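Local coordinates for protein prolyl endopeptidase (PDB 2BKL) that probably hydrolyses oligopeptides on the carboxyl side of proline, and more slowly alanine, as a serine peptidase of the prolyl oligopeptidase family, at residues A[33-36]-A[37-41]. Numbering follows the deposited sequence.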
loop_
_atom_site.group_PDB
_atom_site.type_symbol
_atom_site.label_atom_id
_atom_site.label_comp_id
_atom_site.label_asym_id
_atom_site.label_seq_id
_atom_site.Cartn_x
_atom_site.Cartn_y
_atom_site.Cartn_z
ATOM N N PRO A 33 -31.094 8.207 3.409
ATOM C CA PRO A 33 -31.271 9.010 2.194
ATOM C C PRO A 33 -30.745 10.451 2.284
ATOM O O PRO A 33 -30.265 10.996 1.293
ATOM C CB PRO A 33 -32.793 8.988 1.971
ATOM C CG PRO A 33 -33.196 7.702 2.548
ATOM C CD PRO A 33 -32.352 7.526 3.793
ATOM N N GLU A 34 -30.847 11.076 3.450
ATOM C CA GLU A 34 -30.384 12.440 3.573
ATOM C C GLU A 34 -28.878 12.504 3.331
ATOM O O GLU A 34 -28.388 13.485 2.788
ATOM C CB GLU A 34 -30.694 13.017 4.943
ATOM C CG GLU A 34 -30.529 14.519 5.005
ATOM C CD GLU A 34 -30.731 15.094 6.389
ATOM O OE1 GLU A 34 -30.979 14.332 7.361
ATOM O OE2 GLU A 34 -30.645 16.329 6.488
ATOM N N VAL A 35 -28.163 11.485 3.785
ATOM C CA VAL A 35 -26.706 11.450 3.634
ATOM C C VAL A 35 -26.371 11.204 2.151
ATOM O O VAL A 35 -25.507 11.882 1.604
ATOM C CB VAL A 35 -26.051 10.389 4.550
ATOM C CG1 VAL A 35 -24.550 10.271 4.263
ATOM C CG2 VAL A 35 -26.331 10.687 6.014
ATOM N N GLN A 36 -27.066 10.281 1.494
ATOM C CA GLN A 36 -26.843 10.084 0.057
ATOM C C GLN A 36 -27.111 11.342 -0.747
ATOM O O GLN A 36 -26.328 11.686 -1.630
ATOM C CB GLN A 36 -27.701 8.932 -0.469
ATOM C CG GLN A 36 -27.266 7.588 0.064
ATOM C CD GLN A 36 -25.925 7.111 -0.510
ATOM O OE1 GLN A 36 -25.597 7.374 -1.684
ATOM N NE2 GLN A 36 -25.156 6.394 0.305
ATOM N N THR A 37 -28.188 12.062 -0.436
ATOM C CA THR A 37 -28.464 13.328 -1.114
ATOM C C THR A 37 -27.323 14.359 -0.934
ATOM O O THR A 37 -26.915 15.066 -1.882
ATOM C CB THR A 37 -29.789 13.909 -0.598
ATOM O OG1 THR A 37 -30.854 13.023 -0.980
ATOM C CG2 THR A 37 -30.126 15.211 -1.251
ATOM N N TRP A 38 -26.820 14.443 0.292
ATOM C CA TRP A 38 -25.725 15.355 0.632
ATOM C C TRP A 38 -24.448 14.987 -0.110
ATOM O O TRP A 38 -23.742 15.857 -0.633
ATOM C CB TRP A 38 -25.548 15.348 2.148
ATOM C CG TRP A 38 -24.509 16.219 2.714
ATOM C CD1 TRP A 38 -24.694 17.476 3.190
ATOM C CD2 TRP A 38 -23.120 15.907 2.914
ATOM N NE1 TRP A 38 -23.513 17.985 3.680
ATOM C CE2 TRP A 38 -22.530 17.034 3.534
ATOM C CE3 TRP A 38 -22.315 14.779 2.644
ATOM C CZ2 TRP A 38 -21.185 17.061 3.899
ATOM C CZ3 TRP A 38 -20.977 14.818 2.990
ATOM C CH2 TRP A 38 -20.427 15.942 3.602
ATOM N N MET A 39 -24.158 13.696 -0.159
ATOM C CA MET A 39 -23.006 13.190 -0.900
ATOM C C MET A 39 -23.069 13.588 -2.373
ATOM O O MET A 39 -22.105 14.091 -2.943
ATOM C CB MET A 39 -22.921 11.680 -0.766
ATOM C CG MET A 39 -22.503 11.237 0.623
ATOM S SD MET A 39 -22.872 9.528 0.993
ATOM C CE MET A 39 -22.030 8.691 -0.248
ATOM N N THR A 40 -24.215 13.354 -2.985
ATOM C CA THR A 40 -24.390 13.711 -4.382
ATOM C C THR A 40 -24.181 15.207 -4.584
ATOM O O THR A 40 -23.521 15.633 -5.533
ATOM C CB THR A 40 -25.790 13.284 -4.815
ATOM O OG1 THR A 40 -25.896 11.864 -4.715
ATOM C CG2 THR A 40 -26.048 13.625 -6.302
ATOM N N ALA A 41 -24.753 16.015 -3.696
ATOM C CA ALA A 41 -24.617 17.468 -3.793
ATOM C C ALA A 41 -23.184 17.950 -3.560
ATOM O O ALA A 41 -22.704 18.838 -4.268
ATOM C CB ALA A 41 -25.564 18.145 -2.827
#
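The first turns of the amphipathic helix 33-51 bring Val35 and Met39, four residues apart, together on one side, where Val35 CG1 meets Met39 SD at 3.7 Å. Proline suits the first position: it has no N-H to give, and at the first turn no earlier helical carbonyl waits for one, while Pro33 O receives Thr37 N at 2.9 Å. The same i to i+4 pattern joins Met39 N to Val35 O at 2.9 Å, and Thr40 N to Gln36 O at 3.0 Å. Val35 turns CG1 anti to its own nitrogen (chi1 174°), which sends that methyl toward the thioether, the two side chains crossing at a slant. The methionine chain runs extended as far as SD, and the bend at chi3 (58°) carries Met39 CE over to the amide of Gln36, 3.9 Å from Gln36 NE2, whose hydrogen bond goes to Glu30 O. The buried side of the helix packs on the alpha/beta-hydrolase fold: Val35, Trp38 and Met39 touch Arg625 of helix 622-632, and Met39 also reaches Ile645 of strand 641-646. Were Met39 cut back to an alanine, Val35 CG1 and the Gln36 amide would probably lose their shared neighbour, and the contact with Ile645 would go too. Trp38 fills the same buried side with a broad indole that rests on Val628 and Leu643, its NE1 satisfied by Thr6, while exposed Glu34 suits its solvent-facing place with a charge, its OE2 salt-bridged to Arg7.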